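Local structure of hypothetical protein PH1313 (Pyrococcus horikoshii, 1VBK) at residues A[180-194]-A[250-264]. The protein is of unknown function but probably binds RNA and ATP, as a THUMP-domain protein related to the thiamine-biosynthesis and tRNA-thiolation enzyme ThiI. Numbering follows the deposited sequence.
Sequences GRMIGILHDELSALA and LIRDFGVKGVIKGLR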
loop_
_atom_site.group_PDB
_atom_site.type_symbol
_atom_site.label_atom_id
_atom_site.label_comp_id
_atom_site.label_asym_id
_atom_site.label_seq_id
_atom_site.Cartn_x
_atom_site.Cartn_y
_atom_site.Cartn_z
ATOM N N GLY A 180 5.185 -1.392 5.333
ATOM C CA GLY A 180 4.682 -1.470 3.972
ATOM C C GLY A 180 5.470 -2.297 2.973
ATOM O O GLY A 180 6.459 -2.954 3.314
ATOM N N ARG A 181 5.022 -2.247 1.720
ATOM C CA ARG A 181 5.644 -2.998 0.639
ATOM C C ARG A 181 6.038 -2.115 -0.543
ATOM O O ARG A 181 5.275 -1.249 -0.969
ATOM C CB ARG A 181 4.685 -4.094 0.168
ATOM C CG ARG A 181 5.004 -4.684 -1.194
ATOM C CD ARG A 181 3.896 -5.622 -1.631
ATOM N NE ARG A 181 3.879 -6.834 -0.820
ATOM C CZ ARG A 181 2.865 -7.690 -0.767
ATOM N NH1 ARG A 181 1.765 -7.470 -1.474
ATOM N NH2 ARG A 181 2.964 -8.782 -0.022
ATOM N N MET A 182 7.233 -2.353 -1.072
ATOM C CA MET A 182 7.741 -1.594 -2.212
ATOM C C MET A 182 8.443 -2.543 -3.168
ATOM O O MET A 182 8.759 -3.673 -2.805
ATOM C CB MET A 182 8.770 -0.555 -1.754
ATOM C CG MET A 182 8.288 0.427 -0.711
ATOM S SD MET A 182 9.565 1.656 -0.425
ATOM C CE MET A 182 8.732 2.766 0.698
ATOM N N ILE A 183 8.668 -2.097 -4.400
ATOM C CA ILE A 183 9.405 -2.923 -5.344
ATOM C C ILE A 183 10.792 -2.309 -5.342
ATOM O O ILE A 183 10.943 -1.107 -5.111
ATOM C CB ILE A 183 8.841 -2.869 -6.792
ATOM C CG1 ILE A 183 8.872 -1.434 -7.318
ATOM C CG2 ILE A 183 7.438 -3.459 -6.830
ATOM C CD1 ILE A 183 8.520 -1.312 -8.799
ATOM N N GLY A 184 11.806 -3.133 -5.569
ATOM C CA GLY A 184 13.162 -2.627 -5.595
ATOM C C GLY A 184 13.746 -2.963 -6.947
ATOM O O GLY A 184 13.784 -4.131 -7.329
ATOM N N ILE A 185 14.179 -1.947 -7.685
ATOM C CA ILE A 185 14.759 -2.190 -8.998
ATOM C C ILE A 185 16.191 -2.648 -8.770
ATOM O O ILE A 185 17.056 -1.855 -8.392
ATOM C CB ILE A 185 14.743 -0.917 -9.873
ATOM C CG1 ILE A 185 13.320 -0.355 -9.961
ATOM C CG2 ILE A 185 15.251 -1.246 -11.274
ATOM C CD1 ILE A 185 12.294 -1.333 -10.506
ATOM N N LEU A 186 16.426 -3.935 -9.008
ATOM C CA LEU A 186 17.733 -4.551 -8.796
ATOM C C LEU A 186 18.504 -4.787 -10.094
ATOM O O LEU A 186 18.019 -5.469 -10.998
ATOM C CB LEU A 186 17.534 -5.878 -8.057
ATOM C CG LEU A 186 18.735 -6.731 -7.648
ATOM C CD1 LEU A 186 19.604 -5.979 -6.656
ATOM C CD2 LEU A 186 18.233 -8.028 -7.031
ATOM N N HIS A 187 19.716 -4.241 -10.179
ATOM C CA HIS A 187 20.529 -4.406 -11.381
ATOM C C HIS A 187 22.033 -4.443 -11.110
ATOM O O HIS A 187 22.807 -4.809 -11.985
ATOM C CB HIS A 187 20.214 -3.289 -12.380
ATOM C CG HIS A 187 20.583 -1.924 -11.894
ATOM N ND1 HIS A 187 21.836 -1.380 -12.079
ATOM C CD2 HIS A 187 19.872 -1.004 -11.199
ATOM C CE1 HIS A 187 21.881 -0.184 -11.520
ATOM N NE2 HIS A 187 20.703 0.068 -10.979
ATOM N N ASP A 188 22.443 -4.053 -9.909
ATOM C CA ASP A 188 23.858 -4.070 -9.549
ATOM C C ASP A 188 24.053 -4.089 -8.032
ATOM O O ASP A 188 23.086 -4.155 -7.274
ATOM C CB ASP A 188 24.584 -2.871 -10.178
ATOM C CG ASP A 188 24.147 -1.538 -9.598
ATOM O OD1 ASP A 188 23.097 -1.479 -8.925
ATOM O OD2 ASP A 188 24.860 -0.537 -9.831
ATOM N N GLU A 189 25.308 -4.043 -7.594
ATOM C CA GLU A 189 25.625 -4.076 -6.171
ATOM C C GLU A 189 25.045 -2.889 -5.409
ATOM O O GLU A 189 24.561 -3.045 -4.291
ATOM C CB GLU A 189 27.145 -4.132 -5.974
ATOM C CG GLU A 189 27.799 -5.350 -6.616
ATOM C CD GLU A 189 29.302 -5.404 -6.391
ATOM O OE1 GLU A 189 30.004 -4.455 -6.804
ATOM O OE2 GLU A 189 29.783 -6.398 -5.802
ATOM N N LEU A 190 25.092 -1.709 -6.019
ATOM C CA LEU A 190 24.570 -0.496 -5.397
ATOM C C LEU A 190 23.064 -0.565 -5.162
ATOM O O LEU A 190 22.577 -0.172 -4.101
ATOM C CB LEU A 190 24.886 0.723 -6.265
ATOM C CG LEU A 190 26.349 1.163 -6.326
ATOM C CD1 LEU A 190 26.506 2.292 -7.330
ATOM C CD2 LEU A 190 26.800 1.605 -4.946
ATOM N N SER A 191 22.327 -1.048 -6.156
ATOM C CA SER A 191 20.880 -1.159 -6.020
ATOM C C SER A 191 20.550 -2.252 -5.002
ATOM O O SER A 191 19.515 -2.199 -4.335
ATOM C CB SER A 191 20.227 -1.461 -7.380
ATOM O OG SER A 191 20.801 -2.594 -8.007
ATOM N N ALA A 192 21.441 -3.231 -4.871
ATOM C CA ALA A 192 21.237 -4.319 -3.917
ATOM C C ALA A 192 21.368 -3.774 -2.503
ATOM O O ALA A 192 20.605 -4.153 -1.612
ATOM C CB ALA A 192 22.253 -5.431 -4.151
ATOM N N LEU A 193 22.337 -2.879 -2.307
ATOM C CA LEU A 193 22.575 -2.253 -1.008
ATOM C C LEU A 193 21.408 -1.330 -0.676
ATOM O O LEU A 193 21.010 -1.204 0.484
ATOM C CB LEU A 193 23.880 -1.448 -1.032
ATOM C CG LEU A 193 24.224 -0.682 0.250
ATOM C CD1 LEU A 193 24.334 -1.648 1.429
ATOM C CD2 LEU A 193 25.529 0.069 0.056
ATOM N N ALA A 194 20.865 -0.686 -1.705
ATOM C CA ALA A 194 19.729 0.209 -1.533
ATOM C C ALA A 194 18.555 -0.604 -0.987
ATOM O O ALA A 194 17.856 -0.170 -0.074
ATOM C CB ALA A 194 19.356 0.837 -2.874
ATOM N N LEU A 250 2.717 -4.958 -11.804
ATOM C CA LEU A 250 3.169 -5.514 -10.530
ATOM C C LEU A 250 2.808 -4.564 -9.388
ATOM O O LEU A 250 2.323 -4.984 -8.333
ATOM C CB LEU A 250 4.686 -5.718 -10.566
ATOM C CG LEU A 250 5.350 -6.606 -9.509
ATOM C CD1 LEU A 250 4.898 -8.060 -9.692
ATOM C CD2 LEU A 250 6.862 -6.506 -9.653
ATOM N N ILE A 251 3.062 -3.278 -9.600
ATOM C CA ILE A 251 2.750 -2.280 -8.591
ATOM C C ILE A 251 1.258 -2.313 -8.259
ATOM O O ILE A 251 0.875 -2.323 -7.085
ATOM C CB ILE A 251 3.145 -0.873 -9.079
ATOM C CG1 ILE A 251 4.675 -0.768 -9.137
ATOM C CG2 ILE A 251 2.555 0.179 -8.158
ATOM C CD1 ILE A 251 5.197 0.509 -9.786
ATOM N N ARG A 252 0.423 -2.343 -9.296
ATOM C CA ARG A 252 -1.025 -2.385 -9.109
ATOM C C ARG A 252 -1.492 -3.689 -8.454
ATOM O O ARG A 252 -2.190 -3.665 -7.437
ATOM C CB ARG A 252 -1.743 -2.202 -10.454
ATOM C CG ARG A 252 -3.243 -2.515 -10.409
ATOM C CD ARG A 252 -3.866 -2.551 -11.806
ATOM N NE ARG A 252 -4.114 -1.219 -12.361
ATOM C CZ ARG A 252 -5.106 -0.416 -11.979
ATOM N NH1 ARG A 252 -5.960 -0.802 -11.036
ATOM N NH2 ARG A 252 -5.246 0.777 -12.543
ATOM N N ASP A 253 -1.099 -4.824 -9.025
ATOM C CA ASP A 253 -1.514 -6.120 -8.488
ATOM C C ASP A 253 -1.129 -6.401 -7.037
ATOM O O ASP A 253 -1.908 -6.994 -6.290
ATOM C CB ASP A 253 -0.982 -7.256 -9.368
ATOM C CG ASP A 253 -1.632 -7.289 -10.734
ATOM O OD1 ASP A 253 -2.663 -6.611 -10.928
ATOM O OD2 ASP A 253 -1.114 -8.006 -11.616
ATOM N N PHE A 254 0.060 -5.979 -6.627
ATOM C CA PHE A 254 0.507 -6.243 -5.264
ATOM C C PHE A 254 0.321 -5.113 -4.253
ATOM O O PHE A 254 0.706 -5.245 -3.094
ATOM C CB PHE A 254 1.968 -6.693 -5.296
ATOM C CG PHE A 254 2.148 -8.071 -5.867
ATOM C CD1 PHE A 254 2.039 -9.193 -5.052
ATOM C CD2 PHE A 254 2.363 -8.251 -7.229
ATOM C CE1 PHE A 254 2.139 -10.479 -5.584
ATOM C CE2 PHE A 254 2.464 -9.530 -7.774
ATOM C CZ PHE A 254 2.351 -10.646 -6.951
ATOM N N GLY A 255 -0.274 -4.008 -4.685
ATOM C CA GLY A 255 -0.493 -2.894 -3.776
ATOM C C GLY A 255 0.791 -2.272 -3.257
ATOM O O GLY A 255 0.887 -1.913 -2.087
ATOM N N VAL A 256 1.776 -2.147 -4.137
ATOM C CA VAL A 256 3.075 -1.560 -3.809
ATOM C C VAL A 256 2.906 -0.066 -3.516
ATOM O O VAL A 256 2.234 0.643 -4.263
ATOM C CB VAL A 256 4.052 -1.754 -4.999
ATOM C CG1 VAL A 256 5.322 -0.960 -4.786
ATOM C CG2 VAL A 256 4.365 -3.241 -5.165
ATOM N N LYS A 257 3.528 0.406 -2.438
ATOM C CA LYS A 257 3.423 1.809 -2.039
ATOM C C LYS A 257 4.639 2.650 -2.415
ATOM O O LYS A 257 4.634 3.871 -2.243
ATOM C CB LYS A 257 3.204 1.901 -0.524
ATOM C CG LYS A 257 4.380 1.378 0.289
ATOM C CD LYS A 257 4.097 1.379 1.786
ATOM C CE LYS A 257 4.004 2.787 2.343
ATOM N NZ LYS A 257 3.760 2.753 3.810
ATOM N N GLY A 258 5.680 2.005 -2.924
ATOM C CA GLY A 258 6.872 2.744 -3.290
ATOM C C GLY A 258 7.836 1.966 -4.161
ATOM O O GLY A 258 7.724 0.750 -4.304
ATOM N N VAL A 259 8.780 2.686 -4.756
ATOM C CA VAL A 259 9.790 2.089 -5.620
ATOM C C VAL A 259 11.162 2.507 -5.104
ATOM O O VAL A 259 11.372 3.668 -4.755
ATOM C CB VAL A 259 9.625 2.559 -7.085
ATOM C CG1 VAL A 259 10.767 2.026 -7.941
ATOM C CG2 VAL A 259 8.282 2.086 -7.631
ATOM N N ILE A 260 12.080 1.546 -5.051
ATOM C CA ILE A 260 13.436 1.780 -4.564
ATOM C C ILE A 260 14.462 1.642 -5.685
ATOM O O ILE A 260 14.456 0.656 -6.416
ATOM C CB ILE A 260 13.791 0.763 -3.452
ATOM C CG1 ILE A 260 12.821 0.920 -2.280
ATOM C CG2 ILE A 260 15.239 0.960 -3.000
ATOM C CD1 ILE A 260 12.753 -0.298 -1.383
ATOM N N LYS A 261 15.345 2.629 -5.816
ATOM C CA LYS A 261 16.391 2.591 -6.842
ATOM C C LYS A 261 17.757 2.846 -6.210
ATOM O O LYS A 261 17.849 3.502 -5.177
ATOM C CB LYS A 261 16.109 3.626 -7.939
ATOM C CG LYS A 261 14.924 3.255 -8.831
ATOM C CD LYS A 261 14.613 4.326 -9.872
ATOM C CE LYS A 261 15.740 4.497 -10.876
ATOM N NZ LYS A 261 15.433 5.576 -11.869
ATOM N N GLY A 262 18.813 2.329 -6.834
ATOM C CA GLY A 262 20.150 2.494 -6.287
ATOM C C GLY A 262 20.894 3.739 -6.730
ATOM O O GLY A 262 22.121 3.791 -6.652
ATOM N N LEU A 263 20.148 4.745 -7.172
ATOM C CA LEU A 263 20.717 6.001 -7.646
ATOM C C LEU A 263 21.608 6.708 -6.622
ATOM O O LEU A 263 21.286 6.773 -5.432
ATOM C CB LEU A 263 19.581 6.937 -8.072
ATOM C CG LEU A 263 19.929 8.209 -8.847
ATOM C CD1 LEU A 263 20.545 7.839 -10.186
ATOM C CD2 LEU A 263 18.670 9.032 -9.057
ATOM N N ARG A 264 22.733 7.237 -7.097
ATOM C CA ARG A 264 23.678 7.962 -6.250
ATOM C C ARG A 264 23.828 9.390 -6.765
ATOM O O ARG A 264 23.633 9.653 -7.950
ATOM C CB ARG A 264 25.056 7.298 -6.274
ATOM C CG ARG A 264 25.111 5.893 -5.718
ATOM C CD ARG A 264 26.525 5.356 -5.846
ATOM N NE ARG A 264 26.977 5.368 -7.236
ATOM C CZ ARG A 264 28.236 5.166 -7.613
ATOM N NH1 ARG A 264 29.172 4.936 -6.704
ATOM N NH2 ARG A 264 28.556 5.186 -8.900
HETATM O O HOH W 1 17.930 0.757 -8.983
#
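Arg181 reaches from the start of strand 181-185 to the last turn of the helix that includes residues 250-254, where its NH1 donates to Phe254 O (2.9 Å), the acceptor lying in the guanidinium plane. The chain runs out extended through chi1 and chi2 (chi1 163°) and turns at chi3, which brings NH1 to the carbonyl; NE pairs with Glu204, and NH1 also bonds Asp253 O of the second subunit. A leucine here would probably leave Phe254 O, Glu204 and Asp253 O of the second subunit without this donor. The backbone O of Arg181 takes an almost straight bond from Lys257 N (2.8 Å). Met182 lies over Gly258, where any side chain would strike its sulfur, and its SD meets Ile260 CG1 at 3.8 Å. Ile183 points to the other side of the sheet, as befits a branched apolar residue beneath a helix: CG2 packs on Val256 CG2 (3.5 Å), while CD1 touches both Val259 CG2 and Ile251 CG1. Its N and O bond Gly258 O and Ile260 N, and Ile185 N continues the parallel ladder to Ile260 O. Where the strands part, a water donates to Ile185 O and accepts from Gly262 N. Leu190 CD1 lies over one face of the Arg264 guanidinium, toward its NE rim, an apolar methyl against the flat, weakly hydrated face. Gly262 lets helix 189-200 come close, its CA 3.7 Å from Ser191 CA; a side chain would collide there. Ala194, small enough for the same approach, rests against Ile260 CG2. Central neighbouring strands in a five-stranded parallel sheet of order 3-2-1-4-5 are characteristic of the Rossmann-like HUP fold, consistent with a ThiI-type nucleotide-binding domain.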